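Local structure of pyruvate kinase (6QXL) at residues 24-27 with 28-32; 138-142 with 143-147. The protein probably catalyses the last step of glycolysis, in which phosphoenolpyruvate and ADP give pyruvate and ATP. All coordinates share one frame; numbering follows the deposited sequence.

Interaction 1: residues 24-27 with 28-32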
loop_
_atom_site.group_PDB
_atom_site.type_symbol
_atom_site.label_atom_id
_atom_site.label_comp_id
_atom_site.label_asym_id
_atom_site.label_seq_id
_atom_site.Cartn_x
_atom_site.Cartn_y
_atom_site.Cartn_z
ATOM N N GLN A 24 -13.187 26.178 38.160
ATOM C CA GLN A 24 -13.968 26.003 36.941
ATOM C C GLN A 24 -13.153 25.439 35.761
ATOM O O GLN A 24 -13.684 24.663 34.965
ATOM C CB GLN A 24 -14.613 27.312 36.544
ATOM C CG GLN A 24 -15.853 27.671 37.335
ATOM C CD GLN A 24 -16.346 29.061 36.952
ATOM O OE1 GLN A 24 -15.937 30.086 37.547
ATOM N NE2 GLN A 24 -17.166 29.112 35.917
ATOM N N LEU A 25 -11.878 25.835 35.670
ATOM C CA LEU A 25 -10.984 25.302 34.657
ATOM C C LEU A 25 -10.690 23.816 34.887
ATOM O O LEU A 25 -10.643 23.029 33.937
ATOM C CB LEU A 25 -9.660 26.082 34.615
ATOM C CG LEU A 25 -9.642 27.538 34.183
ATOM C CD1 LEU A 25 -8.221 28.090 34.325
ATOM C CD2 LEU A 25 -10.172 27.695 32.773
ATOM N N ILE A 26 -10.470 23.454 36.138
ATOM C CA ILE A 26 -10.269 22.057 36.527
ATOM C C ILE A 26 -11.494 21.241 36.129
ATOM O O ILE A 26 -11.365 20.173 35.521
ATOM C CB ILE A 26 -9.981 21.933 38.038
ATOM C CG1 ILE A 26 -8.725 22.818 38.363
ATOM C CG2 ILE A 26 -9.781 20.500 38.452
ATOM C CD1 ILE A 26 -7.462 22.602 37.741
ATOM N N LEU A 27 -12.671 21.747 36.447
ATOM C CA LEU A 27 -13.903 21.032 36.104
ATOM C C LEU A 27 -14.166 21.003 34.616
ATOM O O LEU A 27 -14.798 20.082 34.135
ATOM C CB LEU A 27 -15.115 21.626 36.824
ATOM C CG LEU A 27 -15.128 21.434 38.325
ATOM C CD1 LEU A 27 -16.055 22.493 38.952
ATOM C CD2 LEU A 27 -15.504 19.999 38.712
ATOM N N ALA A 28 -13.697 22.012 33.890
ATOM C CA ALA A 28 -13.897 22.049 32.446
ATOM C C ALA A 28 -12.978 21.065 31.716
ATOM O O ALA A 28 -13.207 20.759 30.543
ATOM C CB ALA A 28 -13.705 23.455 31.911
ATOM N N GLY A 29 -11.933 20.604 32.404
ATOM C CA GLY A 29 -11.118 19.513 31.926
ATOM C C GLY A 29 -9.666 19.805 31.634
ATOM O O GLY A 29 -9.030 19.026 30.926
ATOM N N ILE A 30 -9.075 20.865 32.162
ATOM C CA ILE A 30 -7.670 21.086 31.845
ATOM C C ILE A 30 -6.826 19.915 32.333
ATOM O O ILE A 30 -7.083 19.350 33.381
ATOM C CB ILE A 30 -7.115 22.417 32.384
ATOM C CG1 ILE A 30 -7.078 22.483 33.901
ATOM C CG2 ILE A 30 -7.909 23.599 31.842
ATOM C CD1 ILE A 30 -5.968 23.403 34.380
ATOM N N ASP A 31 -5.832 19.539 31.557
ATOM C CA ASP A 31 -4.931 18.460 31.938
ATOM C C ASP A 31 -3.557 18.984 32.379
ATOM O O ASP A 31 -2.832 18.283 33.082
ATOM C CB ASP A 31 -4.800 17.454 30.781
ATOM C CG ASP A 31 -6.176 16.995 30.235
ATOM O OD1 ASP A 31 -6.875 16.146 30.881
ATOM O OD2 ASP A 31 -6.577 17.503 29.148
ATOM N N VAL A 32 -3.182 20.191 31.955
ATOM C CA VAL A 32 -1.887 20.773 32.324
ATOM C C VAL A 32 -2.054 22.282 32.493
ATOM O O VAL A 32 -2.666 22.938 31.654
ATOM C CB VAL A 32 -0.819 20.532 31.249
ATOM C CG1 VAL A 32 0.523 21.148 31.638
ATOM C CG2 VAL A 32 -0.660 19.059 31.007
#
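I26 and I30 meet at the C-terminal end of helix 19-28, where the chain leaves the helix through a Schellman motif and turns into strand 32-36 of the TIM barrel. Their side chains pass at a slant, CD1 of I26 lying 3.8 Å from CD1 of I30. CG1 of I30 is wedged between its own backbone N and carbonyl carbon (chi1 66°), which carries CD1 to I26 and leaves the CG2 branch turned to L25. That methyl, I30 CG2, sits 4.1 Å from L25 CB and 3.5 Å from L25 O, so one isoleucine packs on two consecutive helix residues with its two branches. Beyond the two segments, V326 and V329 of helix 325-340 touch L25 and I30, respectively, and A10 of strand 7-11 also meets I30.

The backbone closes the turn with a set of N-H to carbonyl bonds. A28 N still makes a helical bond to Q24 O, but G29 has positive phi, backbone angles at which a CB would crowd the carbonyl oxygen of A28 and which suit glycine; its N makes weak bonds to both L25 O and I26 O. D31, just past the turn, forms salt bridges with R4 and R61. The closing bond of the motif runs from I30 N to L25 O, 3.2 Å long and nearly straight at 175°, with the donor tilted 24° from the carbonyl plane.

Interaction 2: residues 138-142 with 143-147; sequences EVAAD and ELRCR
R145 is gripped from two directions by glutamates of its own hairpin: E138 on the facing strand and E143 two residues back on the same strand. Toward E143 the guanidinium goes side-on, with NE and NH2 both reaching one oxygen. E143 has CG between its backbone N and carbonyl carbon (chi1 65°) and runs extended beyond it, which brings OE1 to the arginine. The bond from R145 NE to E143 OE1 is 2.8 Å long and uses the anti lone pair, while R145 NH2 meets the same OE1 at 3.2 Å from above the carboxylate plane. Toward E138 a single N-H serves: R145 NH1 donates to E138 OE1 at 2.9 Å, nearly along the C-O axis of that oxygen. All three bonds lie close to the guanidinium plane, yet the E138 carboxylate is turned 70° from it. Over one face of the group comes A140 CB, 3.6 Å from R145 NH2.

Strands 132-139 and 143-148 make this antiparallel hairpin in the small all-beta domain inserted into the barrel. E138 and R145 are a hydrogen-bonded pair, joined by R145 N to E138 O (2.9 Å) and by E138 N to R145 O. Nearer the turn, A140 N bonds to E143 O. On the other face V139 CG2 lies 3.8 Å from L144 CD2.

E143 OE2 has a second arginine, R93 on strand 91-95. With a cation at each oxygen, E143 is probably held ionised although buried, and three bonds near the guanidinium plane, two to E143 and one to E138, should restrain rotation of the R145 group.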
loop_
_atom_site.group_PDB
_atom_site.type_symbol
_atom_site.label_atom_id
_atom_site.label_comp_id
_atom_site.label_asym_id
_atom_site.label_seq_id
_atom_site.Cartn_x
_atom_site.Cartn_y
_atom_site.Cartn_z
ATOM N N GLU A 138 18.904 52.307 8.310
ATOM C CA GLU A 138 20.280 52.700 8.597
ATOM C C GLU A 138 20.747 52.013 9.869
ATOM O O GLU A 138 19.963 51.783 10.793
ATOM C CB GLU A 138 20.402 54.213 8.778
ATOM C CG GLU A 138 20.103 55.035 7.538
ATOM C CD GLU A 138 20.241 56.541 7.759
ATOM O OE1 GLU A 138 20.622 57.004 8.831
ATOM O OE2 GLU A 138 19.945 57.273 6.802
ATOM N N VAL A 139 22.032 51.680 9.904
ATOM C CA VAL A 139 22.660 51.081 11.059
ATOM C C VAL A 139 23.804 51.993 11.495
ATOM O O VAL A 139 24.590 52.438 10.664
ATOM C CB VAL A 139 23.211 49.674 10.732
ATOM C CG1 VAL A 139 23.839 49.040 11.950
ATOM C CG2 VAL A 139 22.116 48.796 10.272
ATOM N N ALA A 140 23.889 52.234 12.793
ATOM C CA ALA A 140 25.012 52.913 13.424
ATOM C C ALA A 140 25.535 52.005 14.524
ATOM O O ALA A 140 24.998 50.957 14.777
ATOM C CB ALA A 140 24.573 54.270 14.000
ATOM N N ALA A 141 26.613 52.411 15.189
ATOM C CA ALA A 141 27.222 51.549 16.206
ATOM C C ALA A 141 26.280 51.252 17.380
ATOM O O ALA A 141 26.366 50.222 18.004
ATOM C CB ALA A 141 28.504 52.172 16.726
ATOM N N ASP A 142 25.366 52.172 17.687
ATOM C CA ASP A 142 24.534 52.100 18.859
ATOM C C ASP A 142 23.012 52.072 18.581
ATOM O O ASP A 142 22.241 52.134 19.537
ATOM C CB ASP A 142 24.874 53.261 19.771
ATOM C CG ASP A 142 24.458 54.627 19.190
ATOM O OD1 ASP A 142 24.436 54.788 17.949
ATOM O OD2 ASP A 142 24.110 55.550 19.980
ATOM N N GLU A 143 22.579 52.021 17.319
ATOM C CA GLU A 143 21.171 52.092 17.059
ATOM C C GLU A 143 20.784 51.593 15.696
ATOM O O GLU A 143 21.618 51.574 14.766
ATOM C CB GLU A 143 20.611 53.531 17.234
ATOM C CG GLU A 143 21.078 54.579 16.309
ATOM C CD GLU A 143 20.543 55.966 16.649
ATOM O OE1 GLU A 143 20.366 56.829 15.722
ATOM O OE2 GLU A 143 20.221 56.255 17.791
ATOM N N LEU A 144 19.509 51.210 15.567
ATOM C CA LEU A 144 18.923 50.857 14.292
ATOM C C LEU A 144 17.859 51.907 13.971
ATOM O O LEU A 144 17.003 52.220 14.814
ATOM C CB LEU A 144 18.274 49.497 14.346
ATOM C CG LEU A 144 19.174 48.280 14.586
ATOM C CD1 LEU A 144 18.320 47.010 14.607
ATOM C CD2 LEU A 144 20.248 48.057 13.511
ATOM N N ARG A 145 17.921 52.459 12.758
ATOM C CA ARG A 145 16.984 53.474 12.317
ATOM C C ARG A 145 16.044 52.855 11.310
ATOM O O ARG A 145 16.485 52.377 10.253
ATOM C CB ARG A 145 17.720 54.629 11.669
ATOM C CG ARG A 145 18.573 55.408 12.649
ATOM C CD ARG A 145 19.574 56.300 11.954
ATOM N NE ARG A 145 20.634 56.673 12.897
ATOM C CZ ARG A 145 21.868 57.032 12.598
ATOM N NH1 ARG A 145 22.181 57.226 11.309
ATOM N NH2 ARG A 145 22.704 57.343 13.560
ATOM N N CYS A 146 14.747 52.872 11.629
ATOM C CA CYS A 146 13.777 52.068 10.912
ATOM C C CYS A 146 12.614 52.871 10.356
ATOM O O CYS A 146 12.341 54.005 10.779
ATOM C CB CYS A 146 13.235 50.980 11.839
ATOM S SG CYS A 146 14.511 49.968 12.642
ATOM N N ARG A 147 11.933 52.262 9.399
ATOM C CA ARG A 147 10.660 52.738 8.880
ATOM C C ARG A 147 9.579 51.717 9.233
ATOM O O ARG A 147 9.795 50.500 9.096
ATOM C CB ARG A 147 10.746 52.895 7.353
ATOM C CG ARG A 147 9.602 53.684 6.760
ATOM C CD ARG A 147 9.704 53.850 5.260
ATOM N NE ARG A 147 9.503 52.604 4.521
ATOM C CZ ARG A 147 10.433 51.863 3.911
ATOM N NH1 ARG A 147 11.727 52.201 3.962
ATOM N NH2 ARG A 147 10.077 50.775 3.253
#

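Both contacts are chain-local turns in one polypeptide, interaction 1 coming first, and their centres lie about 47 Å apart with nearest atoms about 36 Å apart. Interaction 1 belongs to the eight-stranded parallel barrel, where it ends helix 19-28 and leads into strand 32-36. Interaction 2 joins neighbouring strands of the separate mixed sheet, in the segment that leaves the barrel between strands 64-68 and 190-193; its centre lies about 37 Å from the centre of the chain, that of interaction 1 about 15 Å. The magnesium ligands E223 and D250 belong to neither contact. The two turns therefore shape different domains, the catalytic barrel and its inserted beta domain.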